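Local coordinates for protein AAC3-I (Uncultured bacterium, PDB 5HMN) that probably transfers an acetyl group from acetyl-coenzyme A to aminoglycoside antibiotics, as a GNAT-fold acetyltransferase linked to antibiotic resistance, at residues V7-P12 and Y53-A58; A23-A28 and D88-K93; G67-Y72 and A103-L108; I84-L89 and Y118-Q123. All blocks are in the same frame, centred on the assembly; numbering follows the deposited sequence.

Contact 1: V7-P12 and Y53-A58; sequences VHQLSP and YFIALA
Gln9 carries the flat group nearest the partner strand: NE2 of its amide lies 4.3 Å from Ile55 CG2 and makes a weak hydrogen bond to a water. The imidazole of His8 is on the opposite side of the sheet. Only its CB comes close to 53-58, near Ala58 O, while NE2 is hydrogen-bonded to Glu14 and the side chain leans on Leu17 of helix 15-28. Gln9 is an extended arm, with CG anti to the backbone N (chi1 179°), and Leu57 CD2 presses against the root of that arm, 3.6 Å from Gln9 CB. Leu111 of helix 100-115 touches both side chains.

The backbones explain why these neighbours alternate. Strands 7-9 and 54-58 run antiparallel at 152° and form one margin of the GNAT sheet, with strand 5-9 outermost within this chain. His8 and Ala58 are a hydrogen-bonded pair, with His8 N to Ala58 O at 2.7 Å and Ala58 N to His8 O also at 2.7 Å. Gln9 and Leu57 follow as the non-hydrogen-bonded pair, and Leu10 N then reaches Ala56 O at 2.8 Å. Here the strands part. A water takes the place of the returning bond, accepting from Ala56 N at 3.0 Å and donating to Leu10 O at 2.9 Å.

On the His8 side, Leu10 spreads its two methyls along the partner strand: CD2 sits 3.8 Å from Ala58 CB, and CD1 faces Ala56 CB. Met18 of helix 15-28 packs on both Leu10 and Ala56.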
# COMPACT_ATOMS: atom_id res chain seq x y z
N VAL C 7 -2.79 18.18 15.98
CA VAL C 7 -2.59 16.97 15.19
C VAL C 7 -1.83 15.93 16.02
O VAL C 7 -0.71 16.17 16.47
CB VAL C 7 -1.82 17.25 13.89
CG1 VAL C 7 -1.57 15.96 13.15
CG2 VAL C 7 -2.59 18.23 13.03
N HIS C 8 -2.46 14.78 16.22
CA HIS C 8 -2.00 13.81 17.20
C HIS C 8 -1.89 12.39 16.63
O HIS C 8 -2.83 11.88 16.02
CB HIS C 8 -2.95 13.84 18.40
CG HIS C 8 -2.74 12.72 19.38
ND1 HIS C 8 -1.57 12.57 20.09
CD2 HIS C 8 -3.56 11.72 19.78
CE1 HIS C 8 -1.67 11.51 20.87
NE2 HIS C 8 -2.87 10.98 20.70
N GLN C 9 -0.73 11.76 16.81
CA GLN C 9 -0.58 10.36 16.40
C GLN C 9 -1.20 9.43 17.44
O GLN C 9 -0.85 9.49 18.62
CB GLN C 9 0.89 10.00 16.17
CG GLN C 9 1.09 8.55 15.76
CD GLN C 9 2.53 8.22 15.43
OE1 GLN C 9 3.42 9.06 15.54
NE2 GLN C 9 2.76 6.98 15.02
N LEU C 10 -2.12 8.58 17.00
CA LEU C 10 -2.80 7.68 17.92
C LEU C 10 -1.84 6.61 18.45
O LEU C 10 -1.06 6.03 17.70
CB LEU C 10 -3.99 7.01 17.23
CG LEU C 10 -5.07 7.97 16.71
CD1 LEU C 10 -6.33 7.21 16.32
CD2 LEU C 10 -5.39 9.04 17.74
N SER C 11 -1.90 6.37 19.76
CA SER C 11 -1.07 5.36 20.41
C SER C 11 -1.87 4.08 20.58
O SER C 11 -3.09 4.09 20.39
CB SER C 11 -0.56 5.88 21.76
OG SER C 11 -1.49 5.59 22.79
N PRO C 12 -1.21 2.97 20.95
CA PRO C 12 -1.95 1.75 21.28
C PRO C 12 -2.93 1.95 22.42
O PRO C 12 -3.89 1.19 22.55
CB PRO C 12 -0.85 0.76 21.68
CG PRO C 12 0.35 1.23 20.93
CD PRO C 12 0.24 2.72 20.89
N TYR C 53 4.34 -0.67 11.07
CA TYR C 53 4.11 -0.01 9.79
C TYR C 53 2.84 0.84 9.73
O TYR C 53 2.71 1.69 8.85
CB TYR C 53 4.07 -1.06 8.67
CG TYR C 53 2.98 -2.10 8.84
CD1 TYR C 53 1.73 -1.92 8.25
CD2 TYR C 53 3.20 -3.25 9.58
CE1 TYR C 53 0.74 -2.87 8.39
CE2 TYR C 53 2.21 -4.20 9.73
CZ TYR C 53 0.98 -4.00 9.13
OH TYR C 53 -0.01 -4.95 9.28
N PHE C 54 1.91 0.62 10.65
CA PHE C 54 0.65 1.37 10.61
C PHE C 54 0.77 2.72 11.31
O PHE C 54 1.34 2.82 12.40
CB PHE C 54 -0.49 0.56 11.24
CG PHE C 54 -1.84 1.23 11.14
CD1 PHE C 54 -2.48 1.35 9.92
CD2 PHE C 54 -2.46 1.74 12.27
CE1 PHE C 54 -3.72 1.97 9.82
CE2 PHE C 54 -3.69 2.36 12.19
CZ PHE C 54 -4.33 2.47 10.96
N ILE C 55 0.22 3.76 10.68
CA ILE C 55 0.23 5.10 11.24
C ILE C 55 -1.17 5.71 11.20
O ILE C 55 -1.81 5.78 10.15
CB ILE C 55 1.20 6.04 10.47
CG1 ILE C 55 2.63 5.50 10.55
CG2 ILE C 55 1.12 7.45 11.02
CD1 ILE C 55 3.63 6.31 9.75
N ALA C 56 -1.66 6.14 12.36
CA ALA C 56 -2.96 6.79 12.45
C ALA C 56 -2.83 8.16 13.08
O ALA C 56 -2.35 8.29 14.20
CB ALA C 56 -3.93 5.93 13.25
N LEU C 57 -3.25 9.19 12.35
CA LEU C 57 -3.20 10.56 12.85
C LEU C 57 -4.60 11.12 13.04
O LEU C 57 -5.49 10.87 12.23
CB LEU C 57 -2.41 11.47 11.90
CG LEU C 57 -0.98 11.06 11.54
CD1 LEU C 57 -0.35 12.10 10.62
CD2 LEU C 57 -0.14 10.86 12.79
N ALA C 58 -4.79 11.88 14.11
CA ALA C 58 -6.08 12.52 14.37
C ALA C 58 -5.91 14.01 14.58
O ALA C 58 -4.99 14.45 15.27
CB ALA C 58 -6.76 11.89 15.58
O HOH W 1 -0.30 5.46 14.97

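Contact 2: A23-A28 and D88-K93; sequences ATFGEA and DLAVAK. With COA (coenzyme A), chain J.
Phe25 and Ala28, one turn apart on helix 15-28, close on Ala90 from two directions, and this is the tight part of the contact. The Phe25 ring presents its edge to Ala90, with CD1 3.6 Å from Ala90 CB in the ring plane, while Ala28 CB meets the same methyl at 3.7 Å. One face of the ring is taken by Asp88: its CB lies 4.3 Å from the ring centroid, 17° off the normal, a CH-pi contact displaced toward the rim. The Asp88 carboxylate is not spent on the ring, since OD2 is hydrogen-bonded to Tyr35.

The solvent side is looser. Glu27 is poorly ordered, and its OE2 stays 4.1 Å from Lys93 N. A water accepts from Lys93 N at 2.7 Å; its apparent bond to Glu27 OE2 is too short to be trusted. The Lys93 side chain, fully extended, leads away from the helix.

The helix crosses the strand at 80° and meets the side chains of Asp88 and Ala90, whereas backbone atoms of Leu89 and Val91 bind the cofactor. Val91 N donates to O9P of coenzyme A at 2.8 Å, nearly straight at 170°, and Leu89 O accepts from the cofactor's N4P at 2.7 Å. Pantetheine bound to this strand much as another beta strand would be is characteristic of the GNAT acetyl-coenzyme A site.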
# COMPACT_ATOMS: atom_id res chain seq x y z
N ALA C 23 -15.79 7.09 12.59
CA ALA C 23 -17.05 7.80 12.37
C ALA C 23 -16.83 9.07 11.53
O ALA C 23 -17.68 9.45 10.73
CB ALA C 23 -17.72 8.15 13.70
N THR C 24 -15.69 9.72 11.73
CA THR C 24 -15.31 10.88 10.93
C THR C 24 -15.09 10.49 9.47
O THR C 24 -15.51 11.21 8.55
CB THR C 24 -14.05 11.55 11.48
OG1 THR C 24 -14.31 12.03 12.80
CG2 THR C 24 -13.62 12.71 10.59
N PHE C 25 -14.41 9.37 9.26
CA PHE C 25 -14.20 8.83 7.91
C PHE C 25 -15.53 8.51 7.24
O PHE C 25 -15.76 8.88 6.09
CB PHE C 25 -13.33 7.57 7.95
CG PHE C 25 -11.86 7.84 8.14
CD1 PHE C 25 -11.31 9.05 7.76
CD2 PHE C 25 -11.02 6.88 8.70
CE1 PHE C 25 -9.96 9.31 7.93
CE2 PHE C 25 -9.67 7.13 8.88
CZ PHE C 25 -9.14 8.34 8.49
N GLY C 26 -16.41 7.83 7.97
CA GLY C 26 -17.70 7.41 7.45
C GLY C 26 -18.56 8.54 6.94
O GLY C 26 -19.15 8.45 5.86
N GLU C 27 -18.63 9.62 7.71
CA GLU C 27 -19.39 10.80 7.31
C GLU C 27 -18.74 11.51 6.12
O GLU C 27 -19.43 11.93 5.19
CB GLU C 27 -19.52 11.77 8.49
CG GLU C 27 -19.94 13.17 8.10
CD GLU C 27 -19.54 14.20 9.14
OE1 GLU C 27 -19.35 13.82 10.31
OE2 GLU C 27 -19.40 15.39 8.78
N ALA C 28 -17.42 11.65 6.16
CA ALA C 28 -16.69 12.35 5.11
C ALA C 28 -16.75 11.60 3.78
O ALA C 28 -16.83 12.21 2.71
CB ALA C 28 -15.25 12.57 5.52
N ASP C 88 -6.25 6.46 3.79
CA ASP C 88 -7.43 7.31 3.95
C ASP C 88 -7.06 8.65 4.57
O ASP C 88 -6.23 8.72 5.47
CB ASP C 88 -8.49 6.62 4.83
CG ASP C 88 -9.31 5.57 4.09
OD1 ASP C 88 -9.52 5.68 2.88
OD2 ASP C 88 -9.78 4.61 4.73
N LEU C 89 -7.69 9.72 4.08
CA LEU C 89 -7.48 11.06 4.61
C LEU C 89 -8.78 11.84 4.52
O LEU C 89 -9.38 11.94 3.44
CB LEU C 89 -6.37 11.79 3.83
CG LEU C 89 -6.16 13.27 4.15
CD1 LEU C 89 -5.70 13.46 5.58
CD2 LEU C 89 -5.15 13.88 3.19
N ALA C 90 -9.24 12.38 5.64
CA ALA C 90 -10.52 13.07 5.66
C ALA C 90 -10.60 14.18 6.70
O ALA C 90 -10.02 14.07 7.78
CB ALA C 90 -11.65 12.08 5.89
N VAL C 91 -11.34 15.22 6.36
CA VAL C 91 -11.63 16.32 7.26
C VAL C 91 -13.14 16.56 7.27
O VAL C 91 -13.79 16.55 6.22
CB VAL C 91 -10.89 17.62 6.84
CG1 VAL C 91 -11.33 18.80 7.70
CG2 VAL C 91 -9.38 17.42 6.94
N ALA C 92 -13.70 16.76 8.46
CA ALA C 92 -15.13 17.01 8.61
C ALA C 92 -15.57 18.21 7.78
O ALA C 92 -14.86 19.22 7.70
CB ALA C 92 -15.50 17.23 10.08
N LYS C 93 -16.74 18.09 7.16
CA LYS C 93 -17.24 19.09 6.23
C LYS C 93 -17.24 20.52 6.81
O LYS C 93 -16.79 21.46 6.14
CB LYS C 93 -18.64 18.69 5.75
CG LYS C 93 -19.24 19.61 4.73
CD LYS C 93 -20.58 19.14 4.27
CE LYS C 93 -21.04 20.16 3.29
NZ LYS C 93 -22.34 20.04 2.62
N1A COA J . -11.39 23.22 -3.81
C2A COA J . -10.23 23.72 -4.32
N3A COA J . -9.06 23.63 -3.68
C4A COA J . -9.03 23.01 -2.50
C5A COA J . -10.16 22.52 -1.97
C6A COA J . -11.35 22.63 -2.63
N6A COA J . -12.67 22.21 -2.34
N7A COA J . -9.85 21.97 -0.80
C8A COA J . -8.54 22.15 -0.59
N9A COA J . -8.04 22.79 -1.65
C1B COA J . -6.74 23.16 -1.86
C2B COA J . -6.54 24.44 -1.68
O2B COA J . -5.38 24.82 -2.46
C3B COA J . -6.14 24.57 -0.23
O3B COA J . -5.43 25.64 0.04
P3B COA J . -6.06 27.06 0.21
O7A COA J . -5.01 27.92 0.76
O8A COA J . -6.45 27.56 -1.10
O9A COA J . -7.28 27.10 1.07
C4B COA J . -5.30 23.25 -0.06
O4B COA J . -5.80 22.35 -0.83
C5B COA J . -5.36 22.75 1.40
O5B COA J . -6.66 22.71 1.91
P1A COA J . -6.91 22.09 3.31
O1A COA J . -7.71 23.02 4.05
O2A COA J . -5.67 21.87 3.97
O3A COA J . -7.78 20.87 3.08
P2A COA J . -8.92 20.37 3.98
O4A COA J . -8.54 20.45 5.33
O5A COA J . -10.09 21.11 3.71
O6A COA J . -9.33 18.94 3.54
CBP COA J . -9.90 17.13 2.15
CCP COA J . -9.23 18.51 2.25
CDP COA J . -9.25 16.15 3.11
CEP COA J . -9.73 16.56 0.73
CAP COA J . -11.36 17.31 2.46
OAP COA J . -11.92 17.98 1.42
C9P COA J . -12.10 16.02 2.62
O9P COA J . -12.10 15.44 3.64
N8P COA J . -12.84 15.47 1.56
C7P COA J . -13.58 14.28 1.67
C6P COA J . -12.78 12.97 1.59
C5P COA J . -11.63 12.89 0.56
O5P COA J . -11.75 13.28 -0.58
N4P COA J . -10.41 12.30 1.02
C3P COA J . -9.23 12.13 0.23
C2P COA J . -8.66 10.69 0.35
S1P COA J . -7.05 10.63 -0.44
O HOH W 2 -17.75 15.59 6.93

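Contact 3: G67-Y72 and A103-L108; sequences GGLAAY and ALIEKL
Strand 67-72 and helix 103-108 run in roughly the same direction, their axes 36° apart and 8.9 Å at closest approach, with no hydrogen bond between them. This is helix-on-sheet packing in the centre of the GNAT fold: the helix belongs to 100-115, which connects strands 82-91 and 119-124 in a beta-alpha-beta unit, and it lies over the middle strand of the sheet.

Leu69, Leu104 and Leu108 do most of the packing. Leu69 rises from the strand with CG anti to the backbone N (chi1 175°) and sends its branched end between the two helix leucines. Its chi2 of 148° is about 30° off the staggered value. Leu69 CD2 meets Leu108 CD2 at 3.9 Å, the two side chains crossing at about a right angle. Leu69 CD1 touches the same Leu108 methyl at 4.0 Å and lies farther, at 4.5 Å, from both Leu104 CB and Ile105 CG1. Leu108 CD2 also spans to the next residue of the strand on this face, Ala71 CB, at 4.3 Å.

Toward the start of the strand no side chain answers the helix at Gly67, the position where one would point toward it. Leu104 uses this, its tip settling on the main chain of Gly68 next to it. Around the three leucines Leu57 and Leu89 from the two neighbouring strands close in, each touching both Leu69 and Leu104. Within the contact, Leu104 CD1 comes to 3.7 Å from Gly68 N and 3.9 Å from Gly68 CA.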
# COMPACT_ATOMS: atom_id res chain seq x y z
N GLY C 67 -10.88 15.50 11.98
CA GLY C 67 -10.22 14.96 10.81
C GLY C 67 -9.20 13.91 11.18
O GLY C 67 -8.89 13.73 12.36
N GLY C 68 -8.64 13.24 10.18
CA GLY C 68 -7.64 12.24 10.44
C GLY C 68 -7.03 11.60 9.21
O GLY C 68 -7.46 11.83 8.08
N LEU C 69 -6.02 10.76 9.45
CA LEU C 69 -5.24 10.15 8.40
C LEU C 69 -4.80 8.75 8.82
O LEU C 69 -4.37 8.54 9.96
CB LEU C 69 -4.02 11.02 8.08
CG LEU C 69 -2.95 10.56 7.10
CD1 LEU C 69 -2.36 11.77 6.38
CD2 LEU C 69 -1.84 9.78 7.81
N ALA C 70 -4.93 7.79 7.90
CA ALA C 70 -4.42 6.44 8.11
C ALA C 70 -3.40 6.11 7.02
O ALA C 70 -3.67 6.30 5.83
CB ALA C 70 -5.55 5.42 8.10
N ALA C 71 -2.23 5.63 7.43
CA ALA C 71 -1.15 5.37 6.47
C ALA C 71 -0.36 4.11 6.82
O ALA C 71 -0.35 3.67 7.97
CB ALA C 71 -0.22 6.57 6.39
N TYR C 72 0.31 3.56 5.82
CA TYR C 72 1.12 2.36 6.00
C TYR C 72 2.55 2.62 5.54
O TYR C 72 2.77 3.11 4.43
CB TYR C 72 0.53 1.18 5.21
CG TYR C 72 -0.85 0.74 5.67
CD1 TYR C 72 -1.99 1.35 5.17
CD2 TYR C 72 -1.00 -0.29 6.59
CE1 TYR C 72 -3.26 0.94 5.59
CE2 TYR C 72 -2.25 -0.70 7.01
CZ TYR C 72 -3.38 -0.08 6.50
OH TYR C 72 -4.63 -0.49 6.91
N ALA C 103 -2.07 20.20 7.54
CA ALA C 103 -1.41 20.00 8.82
C ALA C 103 -1.19 18.52 9.11
O ALA C 103 -0.16 18.13 9.66
CB ALA C 103 -2.21 20.65 9.94
N LEU C 104 -2.16 17.70 8.72
CA LEU C 104 -2.04 16.25 8.89
C LEU C 104 -0.88 15.69 8.06
O LEU C 104 -0.11 14.86 8.53
CB LEU C 104 -3.35 15.56 8.50
CG LEU C 104 -4.49 15.71 9.50
CD1 LEU C 104 -5.81 15.28 8.87
CD2 LEU C 104 -4.21 14.88 10.74
N ILE C 105 -0.77 16.15 6.82
CA ILE C 105 0.27 15.67 5.92
C ILE C 105 1.63 16.20 6.35
O ILE C 105 2.64 15.49 6.27
CB ILE C 105 -0.03 16.07 4.47
CG1 ILE C 105 -1.34 15.41 4.02
CG2 ILE C 105 1.11 15.66 3.53
CD1 ILE C 105 -1.78 15.77 2.62
N GLU C 106 1.66 17.43 6.85
CA GLU C 106 2.89 18.02 7.36
C GLU C 106 3.41 17.20 8.54
O GLU C 106 4.62 17.00 8.69
CB GLU C 106 2.67 19.47 7.77
CG GLU C 106 3.90 20.14 8.37
CD GLU C 106 3.79 21.66 8.39
OE1 GLU C 106 2.70 22.17 8.72
OE2 GLU C 106 4.79 22.33 8.07
N LYS C 107 2.49 16.72 9.36
CA LYS C 107 2.83 15.86 10.49
C LYS C 107 3.36 14.52 10.02
O LYS C 107 4.29 13.97 10.60
CB LYS C 107 1.60 15.65 11.38
CG LYS C 107 1.79 14.63 12.48
CD LYS C 107 2.70 15.14 13.58
CE LYS C 107 2.76 14.17 14.73
NZ LYS C 107 3.65 14.66 15.82
N LEU C 108 2.77 13.99 8.95
CA LEU C 108 3.19 12.71 8.41
C LEU C 108 4.59 12.81 7.82
O LEU C 108 5.36 11.85 7.86
CB LEU C 108 2.20 12.22 7.35
CG LEU C 108 2.39 10.78 6.86
CD1 LEU C 108 2.25 9.81 8.02
CD2 LEU C 108 1.40 10.45 5.76

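Contact 4: I84-L89 and Y118-Q123; sequences IYIYDL and YVIFVQ. With COA (coenzyme A), chain J.
Ile84 O is held from two directions by the neighbouring strand: Phe121 N donates to it at 2.9 Å, and Ile120 CA adds a CA-H...O contact at 3.4 Å. The strands are parallel, 30° apart, and close the beta-alpha-beta unit of the GNAT fold. Phe121 O in turn accepts from Ile86 N at 3.0 Å. Beyond that the strands splay: a water accepts from Gln123 N at 2.9 Å and lies close to Ile86 O, where a direct strand bond would otherwise be expected. In the same region Tyr87 and Asp88 both face Ala70, a classic beta bulge.

On one side of the sheet the Tyr85 and Phe121 rings lie near parallel, planes at 20°, but slid apart with centroids 5.0 Å from each other, so they barely overlap. Phe121 takes the rotamer with CG between backbone N and carbonyl carbon (chi1 70°), which lays its ring over Tyr85 CA. It also meets His148 of the second subunit, whose strand continues the sheet beyond 119-123.

The other side is aliphatic: Ile86 packs CG1 on Ile120 CG2 and, at 3.7 Å, CB on Val122 CB. Val122 CG2 points onward into the cofactor pocket, 3.9 Å from S1P of coenzyme A.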
# COMPACT_ATOMS: atom_id res chain seq x y z
N ILE C 84 5.80 5.83 2.60
CA ILE C 84 4.57 5.85 3.37
C ILE C 84 3.38 5.99 2.44
O ILE C 84 3.30 6.93 1.64
CB ILE C 84 4.57 6.98 4.42
CG1 ILE C 84 5.74 6.81 5.38
CG2 ILE C 84 3.25 7.00 5.18
CD1 ILE C 84 5.81 7.90 6.43
N TYR C 85 2.46 5.04 2.52
CA TYR C 85 1.26 5.06 1.70
C TYR C 85 0.07 5.61 2.50
O TYR C 85 -0.39 4.97 3.44
CB TYR C 85 0.96 3.65 1.18
CG TYR C 85 -0.33 3.53 0.39
CD1 TYR C 85 -0.65 4.45 -0.60
CD2 TYR C 85 -1.20 2.48 0.62
CE1 TYR C 85 -1.82 4.33 -1.33
CE2 TYR C 85 -2.37 2.35 -0.10
CZ TYR C 85 -2.68 3.28 -1.07
OH TYR C 85 -3.84 3.16 -1.80
N ILE C 86 -0.40 6.78 2.12
CA ILE C 86 -1.64 7.31 2.68
C ILE C 86 -2.83 6.52 2.14
O ILE C 86 -3.12 6.55 0.94
CB ILE C 86 -1.82 8.80 2.35
CG1 ILE C 86 -0.67 9.62 2.93
CG2 ILE C 86 -3.15 9.30 2.89
CD1 ILE C 86 -0.80 11.12 2.70
N TYR C 87 -3.51 5.80 3.02
CA TYR C 87 -4.67 5.04 2.60
C TYR C 87 -5.92 5.90 2.62
O TYR C 87 -6.58 6.05 1.60
CB TYR C 87 -4.88 3.80 3.48
CG TYR C 87 -5.86 2.82 2.86
CD1 TYR C 87 -5.42 1.78 2.05
CD2 TYR C 87 -7.23 2.97 3.06
CE1 TYR C 87 -6.32 0.90 1.47
CE2 TYR C 87 -8.13 2.09 2.49
CZ TYR C 87 -7.67 1.06 1.69
OH TYR C 87 -8.58 0.19 1.12
N ASP C 88 -6.25 6.46 3.79
CA ASP C 88 -7.43 7.31 3.95
C ASP C 88 -7.06 8.65 4.57
O ASP C 88 -6.23 8.72 5.47
CB ASP C 88 -8.49 6.62 4.83
CG ASP C 88 -9.31 5.57 4.09
OD1 ASP C 88 -9.52 5.68 2.88
OD2 ASP C 88 -9.78 4.61 4.73
N LEU C 89 -7.69 9.72 4.08
CA LEU C 89 -7.48 11.06 4.61
C LEU C 89 -8.78 11.84 4.52
O LEU C 89 -9.38 11.94 3.44
CB LEU C 89 -6.37 11.79 3.83
CG LEU C 89 -6.16 13.27 4.15
CD1 LEU C 89 -5.70 13.46 5.58
CD2 LEU C 89 -5.15 13.88 3.19
N TYR C 118 11.66 8.10 2.41
CA TYR C 118 12.15 9.08 1.45
C TYR C 118 11.01 9.71 0.65
O TYR C 118 11.21 10.71 -0.04
CB TYR C 118 13.17 8.45 0.49
CG TYR C 118 12.58 7.59 -0.60
CD1 TYR C 118 12.38 8.09 -1.88
CD2 TYR C 118 12.21 6.27 -0.35
CE1 TYR C 118 11.84 7.30 -2.88
CE2 TYR C 118 11.67 5.48 -1.34
CZ TYR C 118 11.48 6.00 -2.60
OH TYR C 118 10.94 5.21 -3.58
N VAL C 119 9.81 9.14 0.76
CA VAL C 119 8.67 9.66 0.01
C VAL C 119 7.33 9.22 0.61
O VAL C 119 7.22 8.17 1.24
CB VAL C 119 8.75 9.22 -1.49
CG1 VAL C 119 8.45 7.74 -1.64
CG2 VAL C 119 7.81 10.06 -2.36
N ILE C 120 6.33 10.06 0.42
CA ILE C 120 4.96 9.72 0.78
C ILE C 120 4.13 9.71 -0.50
O ILE C 120 4.23 10.63 -1.31
CB ILE C 120 4.38 10.73 1.79
CG1 ILE C 120 5.18 10.69 3.09
CG2 ILE C 120 2.90 10.43 2.05
CD1 ILE C 120 4.77 11.78 4.09
N PHE C 121 3.33 8.67 -0.70
CA PHE C 121 2.47 8.65 -1.88
C PHE C 121 1.03 8.32 -1.52
O PHE C 121 0.74 7.72 -0.48
CB PHE C 121 3.02 7.69 -2.94
CG PHE C 121 2.93 6.23 -2.57
CD1 PHE C 121 1.92 5.44 -3.08
CD2 PHE C 121 3.86 5.66 -1.71
CE1 PHE C 121 1.83 4.10 -2.75
CE2 PHE C 121 3.77 4.32 -1.37
CZ PHE C 121 2.75 3.54 -1.90
N VAL C 122 0.12 8.75 -2.39
CA VAL C 122 -1.30 8.58 -2.14
C VAL C 122 -2.05 8.55 -3.47
O VAL C 122 -1.74 9.32 -4.39
CB VAL C 122 -1.86 9.71 -1.24
CG1 VAL C 122 -1.55 11.08 -1.82
CG2 VAL C 122 -3.36 9.54 -1.02
N GLN C 123 -3.00 7.63 -3.59
CA GLN C 123 -3.84 7.56 -4.78
C GLN C 123 -5.03 8.49 -4.62
O GLN C 123 -5.70 8.50 -3.59
CB GLN C 123 -4.33 6.13 -5.02
CG GLN C 123 -3.23 5.12 -5.29
CD GLN C 123 -3.78 3.78 -5.73
OE1 GLN C 123 -4.85 3.71 -6.34
NE2 GLN C 123 -3.06 2.71 -5.42
N1A COA J . -11.39 23.22 -3.81
C2A COA J . -10.23 23.72 -4.32
N3A COA J . -9.06 23.63 -3.68
C4A COA J . -9.03 23.01 -2.50
C5A COA J . -10.16 22.52 -1.97
C6A COA J . -11.35 22.63 -2.63
N6A COA J . -12.67 22.21 -2.34
N7A COA J . -9.85 21.97 -0.80
C8A COA J . -8.54 22.15 -0.59
N9A COA J . -8.04 22.79 -1.65
C1B COA J . -6.74 23.16 -1.86
C2B COA J . -6.54 24.44 -1.68
O2B COA J . -5.38 24.82 -2.46
C3B COA J . -6.14 24.57 -0.23
O3B COA J . -5.43 25.64 0.04
P3B COA J . -6.06 27.06 0.21
O7A COA J . -5.01 27.92 0.76
O8A COA J . -6.45 27.56 -1.10
O9A COA J . -7.28 27.10 1.07
C4B COA J . -5.30 23.25 -0.06
O4B COA J . -5.80 22.35 -0.83
C5B COA J . -5.36 22.75 1.40
O5B COA J . -6.66 22.71 1.91
P1A COA J . -6.91 22.09 3.31
O1A COA J . -7.71 23.02 4.05
O2A COA J . -5.67 21.87 3.97
O3A COA J . -7.78 20.87 3.08
P2A COA J . -8.92 20.37 3.98
O4A COA J . -8.54 20.45 5.33
O5A COA J . -10.09 21.11 3.71
O6A COA J . -9.33 18.94 3.54
CBP COA J . -9.90 17.13 2.15
CCP COA J . -9.23 18.51 2.25
CDP COA J . -9.25 16.15 3.11
CEP COA J . -9.73 16.56 0.73
CAP COA J . -11.36 17.31 2.46
OAP COA J . -11.92 17.98 1.42
C9P COA J . -12.10 16.02 2.62
O9P COA J . -12.10 15.44 3.64
N8P COA J . -12.84 15.47 1.56
C7P COA J . -13.58 14.28 1.67
C6P COA J . -12.78 12.97 1.59
C5P COA J . -11.63 12.89 0.56
O5P COA J . -11.75 13.28 -0.58
N4P COA J . -10.41 12.30 1.02
C3P COA J . -9.23 12.13 0.23
C2P COA J . -8.66 10.69 0.35
S1P COA J . -7.05 10.63 -0.44
O HOH W 3 -4.38 6.40 -1.31
O HOH W 4 -7.58 7.54 -1.01

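Contacts 1, 3 and 4 are buried, and contact 2 alone runs out to solvent at Glu27 and Lys93. Contacts 1 and 4 pair strands toward the two ends of the sheet within this chain, one antiparallel and one parallel, the contact 4 end being extended by the second subunit; each finishes where a water replaces a direct backbone bond. Contact 3, nearest the centre of the chain, is purely apolar. Helices 15-28 (contact 2) and 100-115 (contact 3) pack on opposite faces of that sheet. Strand 82-91 serves both contact 2 and contact 4, and coenzyme A touches both. Strand 67-72 sits between, hydrogen-bonded to 53-58 on one side and 84-89 on the other.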